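Long-range contacts in pngf-ii (Elizabethkingia meningoseptica, PDB 4R4X), which probably cleaves N-linked glycans from glycoproteins and glycopeptides, acting as a peptide:N-glycosidase of the PNGase F family: residues I216-V221 with E343-A348; V251-Q256 with I297-F302. One frame throughout, in Å; residues are numbered along the deposited sequence.

Interaction 1 of 2, residues I216-V221 with E343-A348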
ATOM      1  N   ILE A 216     -20.699   8.586   4.692  1.00 12.58           N
ATOM      2  CA  ILE A 216     -20.015   7.395   5.221  1.00 13.53           C
ATOM      3  C   ILE A 216     -20.425   6.182   4.396  1.00 13.88           C
ATOM      4  O   ILE A 216     -21.624   5.931   4.224  1.00 13.64           O
ATOM      5  CB  ILE A 216     -20.414   7.128   6.676  1.00 13.79           C
ATOM      6  CG1 ILE A 216     -20.201   8.372   7.552  1.00 13.90           C
ATOM      7  CG2 ILE A 216     -19.641   5.948   7.237  1.00 14.00           C
ATOM      8  CD1 ILE A 216     -21.020   8.352   8.838  1.00 14.25           C
ATOM      9  N   ILE A 217     -19.441   5.477   3.849  1.00 13.74           N
ATOM     10  CA  ILE A 217     -19.672   4.200   3.186  1.00 14.50           C
ATOM     11  C   ILE A 217     -18.930   3.081   3.935  1.00 15.55           C
ATOM     12  O   ILE A 217     -17.768   3.252   4.351  1.00 15.53           O
ATOM     13  CB  ILE A 217     -19.284   4.223   1.685  1.00 14.34           C
ATOM     14  CG1 ILE A 217     -17.812   4.588   1.481  1.00 14.85           C
ATOM     15  CG2 ILE A 217     -20.165   5.220   0.930  1.00 15.43           C
ATOM     16  CD1 ILE A 217     -17.401   4.683   0.026  1.00 14.65           C
ATOM     17  N   LEU A 218     -19.573   1.923   4.056  1.00 15.33           N
ATOM     18  CA  LEU A 218     -19.073   0.853   4.930  1.00 17.13           C
ATOM     19  C   LEU A 218     -19.333  -0.517   4.313  1.00 16.84           C
ATOM     20  O   LEU A 218     -20.376  -0.724   3.719  1.00 16.65           O
ATOM     21  CB  LEU A 218     -19.812   0.928   6.266  1.00 19.15           C
ATOM     22  CG  LEU A 218     -19.221   0.098   7.403  1.00 21.70           C
ATOM     23  CD1 LEU A 218     -17.994   0.796   7.936  1.00 22.53           C
ATOM     24  CD2 LEU A 218     -20.193  -0.094   8.563  1.00 23.01           C
ATOM     25  N   LYS A 219     -18.400  -1.449   4.462  1.00 16.26           N
ATOM     26  CA  LYS A 219     -18.675  -2.831   4.089  1.00 17.37           C
ATOM     27  C   LYS A 219     -17.935  -3.798   4.992  1.00 17.55           C
ATOM     28  O   LYS A 219     -17.063  -3.400   5.779  1.00 16.84           O
ATOM     29  CB  LYS A 219     -18.342  -3.101   2.622  1.00 17.70           C
ATOM     30  CG  LYS A 219     -16.892  -2.983   2.246  1.00 18.64           C
ATOM     31  CD  LYS A 219     -16.537  -3.731   0.947  1.00 19.74           C
ATOM     32  CE  LYS A 219     -17.445  -3.405  -0.211  1.00 19.45           C
ATOM     33  NZ  LYS A 219     -17.014  -4.078  -1.466  1.00 19.24           N
ATOM     34  N   LYS A 220     -18.308  -5.066   4.883  1.00 18.37           N
ATOM     35  CA  LYS A 220     -17.600  -6.134   5.571  1.00 20.17           C
ATOM     36  C   LYS A 220     -16.598  -6.729   4.595  1.00 20.33           C
ATOM     37  O   LYS A 220     -16.935  -6.984   3.419  1.00 19.31           O
ATOM     38  CB  LYS A 220     -18.560  -7.227   6.043  1.00 23.44           C
ATOM     39  CG  LYS A 220     -19.491  -6.832   7.166  1.00 27.06           C
ATOM     40  CD  LYS A 220     -20.212  -8.031   7.792  1.00 30.97           C
ATOM     41  CE  LYS A 220     -20.989  -8.822   6.746  1.00 33.95           C
ATOM     42  NZ  LYS A 220     -22.149  -9.583   7.311  1.00 38.79           N
ATOM     43  N   VAL A 221     -15.362  -6.912   5.044  1.00 18.40           N
ATOM     44  CA  VAL A 221     -14.345  -7.552   4.225  1.00 18.20           C
ATOM     45  C   VAL A 221     -13.593  -8.612   5.035  1.00 18.76           C
ATOM     46  O   VAL A 221     -13.291  -8.409   6.214  1.00 16.76           O
ATOM     47  CB  VAL A 221     -13.339  -6.545   3.600  1.00 19.10           C
ATOM     48  CG1 VAL A 221     -14.069  -5.488   2.805  1.00 19.05           C
ATOM     49  CG2 VAL A 221     -12.486  -5.870   4.648  1.00 21.25           C
ATOM     50  N   GLU A 343     -13.221 -10.948   9.832  1.00 21.36           N
ATOM     51  CA  GLU A 343     -14.144 -10.245   8.963  1.00 22.91           C
ATOM     52  C   GLU A 343     -14.347  -8.875   9.617  1.00 22.43           C
ATOM     53  O   GLU A 343     -14.895  -8.766  10.728  1.00 23.90           O
ATOM     54  CB  GLU A 343     -15.464 -11.013   8.806  1.00 25.13           C
ATOM     55  CG  GLU A 343     -16.428 -10.327   7.848  1.00 28.52           C
ATOM     56  CD  GLU A 343     -17.630 -11.201   7.491  1.00 31.89           C
ATOM     57  OE1 GLU A 343     -18.125 -11.942   8.371  1.00 37.59           O
ATOM     58  OE2 GLU A 343     -18.070 -11.130   6.328  1.00 32.56           O
ATOM     59  N   ILE A 344     -13.868  -7.832   8.961  1.00 19.30           N
ATOM     60  CA  ILE A 344     -13.863  -6.489   9.565  1.00 18.87           C
ATOM     61  C   ILE A 344     -14.899  -5.610   8.913  1.00 17.97           C
ATOM     62  O   ILE A 344     -15.215  -5.800   7.728  1.00 17.27           O
ATOM     63  CB  ILE A 344     -12.484  -5.823   9.430  1.00 19.66           C
ATOM     64  CG1 ILE A 344     -12.153  -5.499   7.962  1.00 19.89           C
ATOM     65  CG2 ILE A 344     -11.431  -6.713  10.052  1.00 20.33           C
ATOM     66  CD1 ILE A 344     -10.804  -4.833   7.730  1.00 21.22           C
ATOM     67  N   LEU A 345     -15.450  -4.684   9.689  1.00 17.21           N
ATOM     68  CA  LEU A 345     -16.212  -3.579   9.146  1.00 18.01           C
ATOM     69  C   LEU A 345     -15.227  -2.443   8.844  1.00 17.45           C
ATOM     70  O   LEU A 345     -14.615  -1.889   9.773  1.00 16.22           O
ATOM     71  CB  LEU A 345     -17.257  -3.087  10.152  1.00 19.46           C
ATOM     72  CG  LEU A 345     -18.389  -4.068  10.462  1.00 20.51           C
ATOM     73  CD1 LEU A 345     -19.125  -3.652  11.728  1.00 21.71           C
ATOM     74  CD2 LEU A 345     -19.362  -4.132   9.292  1.00 21.97           C
ATOM     75  N   ILE A 346     -15.122  -2.096   7.561  1.00 16.62           N
ATOM     76  CA  ILE A 346     -14.197  -1.066   7.070  1.00 16.17           C
ATOM     77  C   ILE A 346     -14.961  -0.001   6.277  1.00 15.77           C
ATOM     78  O   ILE A 346     -15.857  -0.312   5.476  1.00 15.57           O
ATOM     79  CB  ILE A 346     -13.023  -1.663   6.258  1.00 16.34           C
ATOM     80  CG1 ILE A 346     -12.107  -0.559   5.685  1.00 16.62           C
ATOM     81  CG2 ILE A 346     -13.522  -2.541   5.116  1.00 17.30           C
ATOM     82  CD1 ILE A 346     -10.738  -1.065   5.288  1.00 16.59           C
ATOM     83  N   GLY A 347     -14.635   1.263   6.541  1.00 14.07           N
ATOM     84  CA  GLY A 347     -15.374   2.363   5.940  1.00 14.21           C
ATOM     85  C   GLY A 347     -14.536   3.542   5.534  1.00 13.33           C
ATOM     86  O   GLY A 347     -13.352   3.643   5.849  1.00 11.78           O
ATOM     87  N   ALA A 348     -15.174   4.433   4.791  1.00 13.47           N
ATOM     88  CA  ALA A 348     -14.546   5.679   4.422  1.00 13.34           C
ATOM     89  C   ALA A 348     -15.550   6.784   4.695  1.00 13.13           C
ATOM     90  O   ALA A 348     -16.750   6.588   4.520  1.00 13.88           O
ATOM     91  CB  ALA A 348     -14.151   5.645   2.964  1.00 13.24           C
TER
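Ile217, Lys219 and Val221 each exchange a reciprocal pair of backbone hydrogen bonds, with Ala348, Ile346 and Ile344 respectively, a worked example of regular antiparallel pairing. The six bonds are all short; Ile346 N to Lys219 O, at 2.9 Å, is the straightest, with 171° at the hydrogen. Between them, at the non-hydrogen-bonded pairs, CA-H...O contacts fill in, such as Lys220 CA to Ile344 O at 3.2 Å.

Apolar packing divides between the two faces. On one, Val221 wedges its CG2 between Ile344 and Ile346, 3.4 Å from Ile344 CG1 and 3.5 Å from Ile346 CG2; with CG1 of Val221 anti to the carbonyl carbon (chi1 -55°), CG2 falls between the backbone N and carbonyl carbon. The other face carries Leu218 opposite Gly347. With CG of Leu218 turned anti to its own nitrogen (chi1 -167°), CD1 lies over the glycine, 3.6 Å from Gly347 CA. Tyr263 of helix 262-268 packs on Leu218 and Leu345.

Of the charged groups, Lys219 NZ bonds to Val190 O on the Val221 face. Lys220 lays its CG 3.4 Å from Leu345 CD2, the two side chains running alongside, while Lys220 NZ stays 4.5 Å from Glu343 OE2, beyond a salt bridge. The chemistry implies that backbone bonding and hydrocarbon packing hold these strands together, with the Lys220-Glu343 charge pair probably adding little.

Interaction 2 of 2, residues V251-Q256 with I297-F302; sequences VFIIPQ and IELMRF
Val251 accepts two neighbours where regular pairing would give it one: Leu299 and Met300, the latter a selenomethionine, both face it in a classic beta bulge. Val251 O receives Met300 N at 3.2 Å and, in a weak, strongly bent bond, Leu299 N. Val251 N in turn donates to Met300 O.

Packing is dense around Leu299, whose CB points toward the partner strand. Ile253 CG2 sits 3.8 Å from Leu299 CD1, the side chains crossing at about a right angle, and Val251 CG1 reaches the same methyl at 4.0 Å. Val251 CG2, set anti to its carbonyl carbon, meets Phe302 CE1 at 4.0 Å. Ile253 and Ile297 exchange two backbone bonds, Ile253 N to Ile297 O at 2.9 Å, their side chains side by side.

Contact thins past Ile253: the Pro255 ring rests by CG on Ile297 CD1, 3.8 Å away, and exposed Gln256 leaves the pairing. Glu298 turns instead to Arg301, which grips it side-on: Arg301 NH2 meets the syn lone pair of Glu298 OE1 at 2.8 Å, while NE approaches OE2 from above the carboxylate plane. Arg301, Ser531 and Thr386 would together offset much of this buried charge, although Asp250 lies close; Val251, Ile253 and Leu299 side chains pack by hydrocarbon alone.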
ATOM      1  N   VAL A 251     -10.328   6.811   6.672  1.00 14.10           N
ATOM      2  CA  VAL A 251     -10.554   5.399   6.432  1.00 13.65           C
ATOM      3  C   VAL A 251     -10.452   4.772   7.812  1.00 13.35           C
ATOM      4  O   VAL A 251      -9.470   5.000   8.546  1.00 13.31           O
ATOM      5  CB  VAL A 251      -9.511   4.797   5.496  1.00 13.29           C
ATOM      6  CG1 VAL A 251      -9.781   3.319   5.280  1.00 13.43           C
ATOM      7  CG2 VAL A 251      -9.503   5.548   4.174  1.00 14.05           C
ATOM      8  N   PHE A 252     -11.490   4.032   8.180  1.00 13.09           N
ATOM      9  CA  PHE A 252     -11.634   3.533   9.534  1.00 13.43           C
ATOM     10  C   PHE A 252     -12.074   2.087   9.532  1.00 13.34           C
ATOM     11  O   PHE A 252     -12.597   1.584   8.533  1.00 12.03           O
ATOM     12  CB  PHE A 252     -12.628   4.388  10.340  1.00 14.16           C
ATOM     13  CG  PHE A 252     -14.037   4.391   9.806  1.00 13.88           C
ATOM     14  CD1 PHE A 252     -14.435   5.311   8.856  1.00 13.76           C
ATOM     15  CD2 PHE A 252     -14.974   3.474  10.275  1.00 14.07           C
ATOM     16  CE1 PHE A 252     -15.737   5.312   8.355  1.00 14.15           C
ATOM     17  CE2 PHE A 252     -16.278   3.483   9.802  1.00 14.68           C
ATOM     18  CZ  PHE A 252     -16.660   4.396   8.818  1.00 14.75           C
ATOM     19  N   ILE A 253     -11.796   1.420  10.638  1.00 14.36           N
ATOM     20  CA  ILE A 253     -12.360   0.112  10.941  1.00 14.18           C
ATOM     21  C   ILE A 253     -13.110   0.209  12.264  1.00 14.13           C
ATOM     22  O   ILE A 253     -12.877   1.128  13.073  1.00 14.13           O
ATOM     23  CB  ILE A 253     -11.304  -1.024  10.974  1.00 14.75           C
ATOM     24  CG1 ILE A 253     -10.233  -0.757  12.024  1.00 14.08           C
ATOM     25  CG2 ILE A 253     -10.649  -1.186   9.601  1.00 16.14           C
ATOM     26  CD1 ILE A 253      -9.271  -1.898  12.263  1.00 14.42           C
ATOM     27  N   ILE A 254     -14.015  -0.749  12.494  1.00 14.40           N
ATOM     28  CA  ILE A 254     -14.856  -0.723  13.669  1.00 14.20           C
ATOM     29  C   ILE A 254     -14.521  -1.922  14.567  1.00 15.04           C
ATOM     30  O   ILE A 254     -14.903  -3.063  14.250  1.00 15.17           O
ATOM     31  CB  ILE A 254     -16.353  -0.724  13.285  1.00 14.65           C
ATOM     32  CG1 ILE A 254     -16.682   0.520  12.463  1.00 15.15           C
ATOM     33  CG2 ILE A 254     -17.217  -0.758  14.544  1.00 14.36           C
ATOM     34  CD1 ILE A 254     -18.069   0.555  11.879  1.00 15.37           C
ATOM     35  N   PRO A 255     -13.812  -1.690  15.683  1.00 14.93           N
ATOM     36  CA  PRO A 255     -13.617  -2.837  16.608  1.00 15.58           C
ATOM     37  C   PRO A 255     -14.915  -3.250  17.309  1.00 15.58           C
ATOM     38  O   PRO A 255     -15.599  -2.413  17.900  1.00 16.24           O
ATOM     39  CB  PRO A 255     -12.600  -2.320  17.629  1.00 15.70           C
ATOM     40  CG  PRO A 255     -12.060  -1.054  17.042  1.00 16.19           C
ATOM     41  CD  PRO A 255     -13.131  -0.484  16.172  1.00 15.45           C
ATOM     42  N   GLN A 256     -15.227  -4.536  17.242  1.00 16.71           N
ATOM     43  CA  GLN A 256     -16.493  -5.066  17.747  1.00 17.47           C
ATOM     44  C   GLN A 256     -16.288  -6.060  18.894  1.00 19.07           C
ATOM     45  O   GLN A 256     -17.189  -6.867  19.190  1.00 19.70           O
ATOM     46  CB  GLN A 256     -17.261  -5.715  16.601  1.00 17.97           C
ATOM     47  CG  GLN A 256     -17.824  -4.698  15.614  1.00 18.77           C
ATOM     48  CD  GLN A 256     -18.741  -5.348  14.594  1.00 20.29           C
ATOM     49  OE1 GLN A 256     -19.968  -5.248  14.686  1.00 22.39           O
ATOM     50  NE2 GLN A 256     -18.156  -6.045  13.646  1.00 19.67           N
ATOM     51  N   ILE A 297     -11.301   2.833  15.034  1.00 13.01           N
ATOM     52  CA  ILE A 297      -9.884   3.030  14.719  1.00 13.62           C
ATOM     53  C   ILE A 297      -9.766   3.683  13.351  1.00 13.94           C
ATOM     54  O   ILE A 297     -10.340   3.178  12.346  1.00 13.54           O
ATOM     55  CB  ILE A 297      -9.144   1.700  14.756  1.00 13.75           C
ATOM     56  CG1 ILE A 297      -9.059   1.237  16.218  1.00 13.99           C
ATOM     57  CG2 ILE A 297      -7.731   1.760  14.142  1.00 14.01           C
ATOM     58  CD1 ILE A 297      -8.475  -0.127  16.363  1.00 15.09           C
ATOM     59  N   GLU A 298      -9.005   4.775  13.315  1.00 13.52           N
ATOM     60  CA  GLU A 298      -8.631   5.440  12.053  1.00 13.92           C
ATOM     61  C   GLU A 298      -7.455   4.732  11.397  1.00 13.16           C
ATOM     62  O   GLU A 298      -6.322   4.775  11.917  1.00 12.91           O
ATOM     63  CB  GLU A 298      -8.218   6.893  12.311  1.00 15.07           C
ATOM     64  CG  GLU A 298      -9.264   7.700  12.986  1.00 16.79           C
ATOM     65  CD  GLU A 298      -8.841   9.126  13.260  1.00 18.33           C
ATOM     66  OE1 GLU A 298      -7.724   9.348  13.780  1.00 19.73           O
ATOM     67  OE2 GLU A 298      -9.641  10.030  12.963  1.00 21.34           O
ATOM     68  N   LEU A 299      -7.682   4.039  10.285  1.00 12.75           N
ATOM     69  CA  LEU A 299      -6.538   3.499   9.527  1.00 12.47           C
ATOM     70  C   LEU A 299      -5.691   4.632   8.947  1.00 13.69           C
ATOM     71  O   LEU A 299      -4.468   4.557   8.972  1.00 14.57           O
ATOM     72  CB  LEU A 299      -6.987   2.594   8.380  1.00 12.47           C
ATOM     73  CG  LEU A 299      -7.801   1.350   8.720  1.00 12.17           C
ATOM     74  CD1 LEU A 299      -7.911   0.472   7.465  1.00 12.64           C
ATOM     75  CD2 LEU A 299      -7.138   0.569   9.868  1.00 12.57           C
HETATM   76  N   MSE A 300      -6.353   5.670   8.445  1.00 14.44           N
HETATM   77  CA  MSE A 300      -5.701   6.778   7.717  0.50 15.37           C
HETATM   78  C   MSE A 300      -6.571   7.996   7.860  1.00 14.44           C
HETATM   79  O   MSE A 300      -7.739   7.959   7.504  1.00 14.76           O
HETATM   80  CB  MSE A 300      -5.557   6.446   6.216  0.50 17.05           C
HETATM   81  CG  MSE A 300      -5.013   7.604   5.365  0.50 19.08           C
HETATM   82 SE   MSE A 300      -5.668   7.552   3.494  0.50 23.18          SE
HETATM   83  CE  MSE A 300      -5.559   5.616   3.162  0.50 21.84           C
ATOM     84  N   ARG A 301      -6.015   9.092   8.394  1.00 13.47           N
ATOM     85  CA  ARG A 301      -6.677  10.380   8.433  1.00 14.14           C
ATOM     86  C   ARG A 301      -6.117  11.192   7.274  1.00 13.79           C
ATOM     87  O   ARG A 301      -4.885  11.290   7.110  1.00 14.05           O
ATOM     88  CB  ARG A 301      -6.426  11.089   9.776  1.00 15.39           C
ATOM     89  CG  ARG A 301      -6.870  12.555   9.839  1.00 16.92           C
ATOM     90  CD  ARG A 301      -8.122  12.835  10.648  1.00 16.52           C
ATOM     91  NE  ARG A 301      -8.105  12.258  11.994  1.00 16.31           N
ATOM     92  CZ  ARG A 301      -7.656  12.821  13.121  1.00 15.86           C
ATOM     93  NH1 ARG A 301      -7.124  14.036  13.146  1.00 15.71           N
ATOM     94  NH2 ARG A 301      -7.706  12.120  14.257  1.00 14.96           N
ATOM     95  N   PHE A 302      -7.012  11.732   6.440  1.00 13.22           N
ATOM     96  CA  PHE A 302      -6.604  12.462   5.251  1.00 12.60           C
ATOM     97  C   PHE A 302      -7.510  13.664   5.049  1.00 12.68           C
ATOM     98  O   PHE A 302      -8.611  13.750   5.616  1.00 12.88           O
ATOM     99  CB  PHE A 302      -6.585  11.567   3.986  1.00 12.30           C
ATOM    100  CG  PHE A 302      -7.949  11.094   3.531  1.00 12.76           C
ATOM    101  CD1 PHE A 302      -8.555   9.977   4.119  1.00 12.92           C
ATOM    102  CD2 PHE A 302      -8.628  11.745   2.497  1.00 12.63           C
ATOM    103  CE1 PHE A 302      -9.813   9.548   3.710  1.00 13.55           C
ATOM    104  CE2 PHE A 302      -9.893  11.319   2.086  1.00 13.50           C
ATOM    105  CZ  PHE A 302     -10.487  10.219   2.685  1.00 12.91           C
TER

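Centres about 9 Å apart, the two interactions occupy successive positions in one antiparallel sheet, in the order 216-222, 343-350, 248-253, 297-303. Strands 343-350 and 248-253 join them directly: Gly347 N lies 2.9 Å from Phe252 O and Leu345 O 3.0 Å from Ile254 N, both probable hydrogen bonds. Along the chain, interaction 2 is nested within the loop that interaction 1 closes, so strand 343-350 returns to insert between earlier strands. Beyond 297-303 the sheet continues into strand 493-504, which belongs to the C-terminal PNGase F part of the chain, and so ties that part to the N-terminal one in which both interactions lie.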